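PDB 3UBK: glutathione transferase from Leptospira interrogans serovar Lai, which probably conjugates the thiol of glutathione to electrophilic compounds. Local coordinates for residues A[98-103]-A[159-164]; A[94-99]-A[151-156]. All coordinates share one frame; numbering follows the deposited sequence.

Interaction 1: A[98-103]-A[159-164]; sequences IIETYL and FAHLSV
Glu100 and His161 meet at the polar end of this contact, where His161 NE2 donates to Glu100 OE2 over 2.9 Å. The N-H...O angle of 163° makes the bond nearly straight, and OE2 lies close to the plane of the imidazole, at its edge. The carboxylate stands steeply against the ring, their planes 77° apart, and is met on its anti side with the donor tilted out of the carboxylate plane. His161 ND1 is bonded to Asn13, so both ring nitrogens are engaged and the rotation of the ring is fixed, while Lys17 forms a salt bridge to the same OE2 and probably favours the charged carboxylate.

Beside this pair the packing is apolar and close. Ile99 CG2, placed anti to the backbone N by a chi1 of -69°, reaches His161 CB at 3.5 Å and Leu162 CD2 at 4.1 Å. Leu103 CD1 touches Leu162 CD2 at 3.9 Å. These four residues are buried, whereas partly exposed Glu100 forms the more open side, yet is held by its two polar partners, its CG only 3.0 Å from His161 NE2. The short axes approach to 9.9 Å, so side chains bridge the gap. Glu100 lies about 4 Å, side chain to side chain, from Ser64, which binds glutathione in a structure of this protein, though none is bound to this chain here; this helix pair of the all-helical C-terminal GST domain thus borders the glutathione site.

Interaction 2: A[94-99]-A[151-156]; sequences EISTII and FTLADC
The backbones of Ser96 and Ala154 come close together, CA to CA 4.9 Å, where the first turn of helix 153-169 lies against helix 86-111. Small side chains allow this approach. Ala154 CB points at the partner helix and meets Ile95 CG2 at 3.8 Å, with Ile95 CB scarcely farther away. A chi1 of -67° sets that CG2 anti to the backbone N of Ile95 and so presents the short branch to the alanine methyl. On the neighbouring position, Ser96 CB faces Ala154 CA at 4.4 Å and is touched by Leu153 CD2 at 4.2 Å. The Ser96 hydroxyl is hydrogen-bonded to that of Ser157, one turn further along the second helix, so a buried polar group is satisfied next to the apolar contact.

The start of helix 153-169 is fixed by bonds within 151-156. Thr152, at the N-cap, accepts the amide of Ala154 at OG1 (N to OG1 3.1 Å), a bent bond of 135°. Thr152 N donates to the anti lone pair of Asp155 OD2 over 2.9 Å at 157°. The other carboxylate oxygen, OD1, is bonded to Tyr188 OH and Ile146 N, so both oxygens of this buried side chain are held. Asp155 CB also sits over the centre of the Phe151 ring, 3.9 Å above its plane, and Phe151 CE1 lies 3.6 Å from Cys156 SG. Thr152 and Asp155, three residues on, form a capping box, consistent with the N-capping box and hydrophobic staple described at the start of this helix in other glutathione transferases.

Overall arrangement
Both interactions join helix 86-111 to helix 153-169, with centres 9 Å apart, and both are buried in the helical C-terminal domain. Interaction 2 lies at the N-terminal end of helix 153-169, where small residues let the backbones come closer than in interaction 1 and contact is apolar across the segments; the bonds within 151-156 cap helix 153-169, and the polar tie between the helices, Ser96 to Ser157, falls just beyond the segment. In interaction 1, further along, larger side chains span a wider separation, including a histidine-carboxylate bond toward the partly exposed, glutathione-site side. Ile99 links the two, lying near Ala154 in one and against His161 and Leu162 in the other.

Interaction 1: A[98-103]-A[159-164]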
loop_
_atom_site.group_PDB
_atom_site.type_symbol
_atom_site.label_atom_id
_atom_site.label_comp_id
_atom_site.label_asym_id
_atom_site.label_seq_id
_atom_site.Cartn_x
_atom_site.Cartn_y
_atom_site.Cartn_z
ATOM N N ILE A 98 -4.713 -6.645 1.036
ATOM C CA ILE A 98 -4.711 -7.974 0.436
ATOM C C ILE A 98 -5.223 -7.915 -0.998
ATOM O O ILE A 98 -4.607 -8.474 -1.911
ATOM C CB ILE A 98 -5.567 -8.968 1.237
ATOM C CG1 ILE A 98 -4.907 -9.278 2.580
ATOM C CG2 ILE A 98 -5.789 -10.254 0.427
ATOM C CD1 ILE A 98 -5.884 -9.850 3.612
ATOM N N ILE A 99 -6.348 -7.236 -1.202
ATOM C CA ILE A 99 -6.904 -7.124 -2.547
ATOM C C ILE A 99 -5.948 -6.461 -3.524
ATOM O O ILE A 99 -5.768 -6.936 -4.648
ATOM C CB ILE A 99 -8.257 -6.381 -2.573
ATOM C CG1 ILE A 99 -9.323 -7.235 -1.893
ATOM C CG2 ILE A 99 -8.631 -6.046 -4.022
ATOM C CD1 ILE A 99 -10.591 -6.483 -1.518
ATOM N N GLU A 100 -5.312 -5.372 -3.112
ATOM C CA GLU A 100 -4.441 -4.645 -4.030
ATOM C C GLU A 100 -3.073 -5.283 -4.231
ATOM O O GLU A 100 -2.589 -5.395 -5.362
ATOM C CB GLU A 100 -4.239 -3.199 -3.565
ATOM C CG GLU A 100 -5.387 -2.302 -3.883
ATOM C CD GLU A 100 -5.069 -0.859 -3.622
ATOM O OE1 GLU A 100 -3.997 -0.558 -3.059
ATOM O OE2 GLU A 100 -5.899 -0.016 -3.977
ATOM N N THR A 101 -2.439 -5.672 -3.130
ATOM C CA THR A 101 -1.041 -6.102 -3.177
ATOM C C THR A 101 -0.872 -7.571 -3.524
ATOM O O THR A 101 0.049 -7.938 -4.245
ATOM C CB THR A 101 -0.303 -5.781 -1.857
ATOM O OG1 THR A 101 -0.450 -4.385 -1.574
ATOM C CG2 THR A 101 1.188 -6.095 -1.978
ATOM N N TYR A 102 -1.753 -8.412 -3.031
ATOM C CA TYR A 102 -1.619 -9.830 -3.217
ATOM C C TYR A 102 -2.565 -10.408 -4.255
ATOM O O TYR A 102 -2.455 -11.551 -4.601
ATOM C CB TYR A 102 -1.804 -10.541 -1.889
ATOM C CG TYR A 102 -1.004 -9.949 -0.776
ATOM C CD1 TYR A 102 0.322 -9.695 -0.918
ATOM C CD2 TYR A 102 -1.581 -9.656 0.418
ATOM C CE1 TYR A 102 1.038 -9.164 0.089
ATOM C CE2 TYR A 102 -0.881 -9.133 1.419
ATOM C CZ TYR A 102 0.422 -8.872 1.255
ATOM O OH TYR A 102 1.116 -8.333 2.280
ATOM N N LEU A 103 -3.502 -9.619 -4.739
ATOM C CA LEU A 103 -4.393 -10.080 -5.802
ATOM C C LEU A 103 -4.188 -9.334 -7.109
ATOM O O LEU A 103 -4.012 -9.956 -8.158
ATOM C CB LEU A 103 -5.857 -10.023 -5.377
ATOM C CG LEU A 103 -6.288 -11.008 -4.291
ATOM C CD1 LEU A 103 -7.767 -10.856 -4.027
ATOM C CD2 LEU A 103 -5.955 -12.453 -4.685
ATOM N N PHE A 159 -14.597 -3.478 -4.865
ATOM C CA PHE A 159 -15.419 -3.394 -6.064
ATOM C C PHE A 159 -14.596 -2.970 -7.272
ATOM O O PHE A 159 -14.769 -3.495 -8.371
ATOM C CB PHE A 159 -16.609 -2.443 -5.866
ATOM C CG PHE A 159 -17.616 -2.503 -6.987
ATOM C CD1 PHE A 159 -18.602 -3.477 -6.999
ATOM C CD2 PHE A 159 -17.575 -1.585 -8.022
ATOM C CE1 PHE A 159 -19.528 -3.543 -8.026
ATOM C CE2 PHE A 159 -18.496 -1.643 -9.061
ATOM C CZ PHE A 159 -19.470 -2.619 -9.065
ATOM N N ALA A 160 -13.702 -2.007 -7.069
ATOM C CA ALA A 160 -12.848 -1.530 -8.140
ATOM C C ALA A 160 -11.911 -2.626 -8.689
ATOM O O ALA A 160 -11.820 -2.817 -9.896
ATOM C CB ALA A 160 -12.044 -0.336 -7.664
ATOM N N HIS A 161 -11.227 -3.347 -7.803
ATOM C CA HIS A 161 -10.202 -4.308 -8.234
ATOM C C HIS A 161 -10.763 -5.686 -8.591
ATOM O O HIS A 161 -10.374 -6.290 -9.586
ATOM C CB HIS A 161 -9.127 -4.474 -7.154
ATOM C CG HIS A 161 -8.316 -3.241 -6.911
ATOM N ND1 HIS A 161 -7.678 -2.556 -7.923
ATOM C CD2 HIS A 161 -8.017 -2.582 -5.765
ATOM C CE1 HIS A 161 -7.037 -1.518 -7.414
ATOM N NE2 HIS A 161 -7.218 -1.516 -6.104
ATOM N N LEU A 162 -11.684 -6.181 -7.782
ATOM C CA LEU A 162 -12.184 -7.531 -7.975
ATOM C C LEU A 162 -13.076 -7.650 -9.201
ATOM O O LEU A 162 -13.139 -8.701 -9.824
ATOM C CB LEU A 162 -12.929 -8.012 -6.732
ATOM C CG LEU A 162 -12.057 -8.157 -5.483
ATOM C CD1 LEU A 162 -12.907 -8.635 -4.319
ATOM C CD2 LEU A 162 -10.855 -9.090 -5.704
ATOM N N SER A 163 -13.779 -6.581 -9.538
ATOM C CA SER A 163 -14.618 -6.616 -10.715
ATOM C C SER A 163 -13.718 -6.757 -11.938
ATOM O O SER A 163 -14.023 -7.513 -12.854
ATOM C CB SER A 163 -15.476 -5.358 -10.806
ATOM O OG SER A 163 -14.668 -4.217 -10.963
ATOM N N VAL A 164 -12.600 -6.036 -11.932
ATOM C CA VAL A 164 -11.638 -6.079 -13.029
ATOM C C VAL A 164 -10.918 -7.428 -13.075
ATOM O O VAL A 164 -10.697 -7.993 -14.154
ATOM C CB VAL A 164 -10.586 -4.959 -12.908
ATOM C CG1 VAL A 164 -9.337 -5.312 -13.707
ATOM C CG2 VAL A 164 -11.168 -3.622 -13.361
#

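Interaction 2: A[94-99]-A[151-156]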
loop_
_atom_site.group_PDB
_atom_site.type_symbol
_atom_site.label_atom_id
_atom_site.label_comp_id
_atom_site.label_asym_id
_atom_site.label_seq_id
_atom_site.Cartn_x
_atom_site.Cartn_y
_atom_site.Cartn_z
ATOM N N GLU A 94 -6.485 -3.966 6.227
ATOM C CA GLU A 94 -5.976 -5.299 5.865
ATOM C C GLU A 94 -6.651 -5.826 4.593
ATOM O O GLU A 94 -5.986 -6.258 3.643
ATOM C CB GLU A 94 -6.198 -6.272 7.022
ATOM C CG GLU A 94 -5.246 -6.054 8.203
ATOM C CD GLU A 94 -5.704 -6.763 9.468
ATOM O OE1 GLU A 94 -6.911 -7.044 9.595
ATOM O OE2 GLU A 94 -4.855 -7.031 10.343
ATOM N N ILE A 95 -7.977 -5.768 4.563
ATOM C CA ILE A 95 -8.711 -6.268 3.402
ATOM C C ILE A 95 -8.278 -5.558 2.129
ATOM O O ILE A 95 -7.993 -6.192 1.097
ATOM C CB ILE A 95 -10.230 -6.107 3.588
ATOM C CG1 ILE A 95 -10.706 -7.026 4.712
ATOM C CG2 ILE A 95 -10.946 -6.368 2.254
ATOM C CD1 ILE A 95 -12.079 -6.698 5.241
ATOM N N SER A 96 -8.221 -4.235 2.193
ATOM C CA SER A 96 -7.826 -3.452 1.021
ATOM C C SER A 96 -6.416 -3.765 0.546
ATOM O O SER A 96 -6.161 -3.840 -0.657
ATOM C CB SER A 96 -7.960 -1.952 1.304
ATOM O OG SER A 96 -7.391 -1.207 0.241
ATOM N N THR A 97 -5.487 -3.928 1.489
ATOM C CA THR A 97 -4.115 -4.293 1.144
ATOM C C THR A 97 -4.030 -5.656 0.472
ATOM O O THR A 97 -3.355 -5.812 -0.548
ATOM C CB THR A 97 -3.195 -4.261 2.383
ATOM O OG1 THR A 97 -3.097 -2.909 2.850
ATOM C CG2 THR A 97 -1.805 -4.761 2.040
ATOM N N ILE A 98 -4.713 -6.645 1.036
ATOM C CA ILE A 98 -4.711 -7.974 0.436
ATOM C C ILE A 98 -5.223 -7.915 -0.998
ATOM O O ILE A 98 -4.607 -8.474 -1.911
ATOM C CB ILE A 98 -5.567 -8.968 1.237
ATOM C CG1 ILE A 98 -4.907 -9.278 2.580
ATOM C CG2 ILE A 98 -5.789 -10.254 0.427
ATOM C CD1 ILE A 98 -5.884 -9.850 3.612
ATOM N N ILE A 99 -6.348 -7.236 -1.202
ATOM C CA ILE A 99 -6.904 -7.124 -2.547
ATOM C C ILE A 99 -5.948 -6.461 -3.524
ATOM O O ILE A 99 -5.768 -6.936 -4.648
ATOM C CB ILE A 99 -8.257 -6.381 -2.573
ATOM C CG1 ILE A 99 -9.323 -7.235 -1.893
ATOM C CG2 ILE A 99 -8.631 -6.046 -4.022
ATOM C CD1 ILE A 99 -10.591 -6.483 -1.518
ATOM N N PHE A 151 -20.567 0.550 4.146
ATOM C CA PHE A 151 -19.596 0.803 3.080
ATOM C C PHE A 151 -18.305 1.328 3.731
ATOM O O PHE A 151 -18.369 2.152 4.639
ATOM C CB PHE A 151 -20.179 1.864 2.152
ATOM C CG PHE A 151 -19.364 2.127 0.905
ATOM C CD1 PHE A 151 -18.214 2.915 0.953
ATOM C CD2 PHE A 151 -19.777 1.631 -0.320
ATOM C CE1 PHE A 151 -17.498 3.183 -0.182
ATOM C CE2 PHE A 151 -19.065 1.905 -1.467
ATOM C CZ PHE A 151 -17.921 2.679 -1.404
ATOM N N THR A 152 -17.146 0.827 3.308
ATOM C CA THR A 152 -15.865 1.333 3.820
ATOM C C THR A 152 -14.868 1.433 2.703
ATOM O O THR A 152 -15.176 1.111 1.555
ATOM C CB THR A 152 -15.227 0.397 4.861
ATOM O OG1 THR A 152 -14.872 -0.837 4.222
ATOM C CG2 THR A 152 -16.178 0.133 6.014
ATOM N N LEU A 153 -13.651 1.845 3.049
ATOM C CA LEU A 153 -12.535 1.858 2.101
ATOM C C LEU A 153 -12.379 0.497 1.410
ATOM O O LEU A 153 -12.003 0.408 0.236
ATOM C CB LEU A 153 -11.225 2.162 2.860
ATOM C CG LEU A 153 -9.962 1.940 2.011
ATOM C CD1 LEU A 153 -9.876 3.027 0.933
ATOM C CD2 LEU A 153 -8.679 1.921 2.861
ATOM N N ALA A 154 -12.604 -0.572 2.154
ATOM C CA ALA A 154 -12.399 -1.895 1.574
ATOM C C ALA A 154 -13.372 -2.176 0.408
ATOM O O ALA A 154 -13.074 -2.986 -0.468
ATOM C CB ALA A 154 -12.500 -2.972 2.647
ATOM N N ASP A 155 -14.522 -1.498 0.387
ATOM C CA ASP A 155 -15.457 -1.659 -0.740
ATOM C C ASP A 155 -14.975 -0.907 -1.967
ATOM O O ASP A 155 -15.240 -1.314 -3.088
ATOM C CB ASP A 155 -16.879 -1.225 -0.358
ATOM C CG ASP A 155 -17.479 -2.115 0.704
ATOM O OD1 ASP A 155 -17.849 -3.257 0.366
ATOM O OD2 ASP A 155 -17.579 -1.684 1.872
ATOM N N CYS A 156 -14.278 0.204 -1.761
ATOM C CA CYS A 156 -13.694 0.923 -2.889
ATOM C C CYS A 156 -12.651 0.037 -3.563
ATOM O O CYS A 156 -12.644 -0.135 -4.784
ATOM C CB CYS A 156 -13.044 2.217 -2.416
ATOM S SG CYS A 156 -14.190 3.344 -1.548
#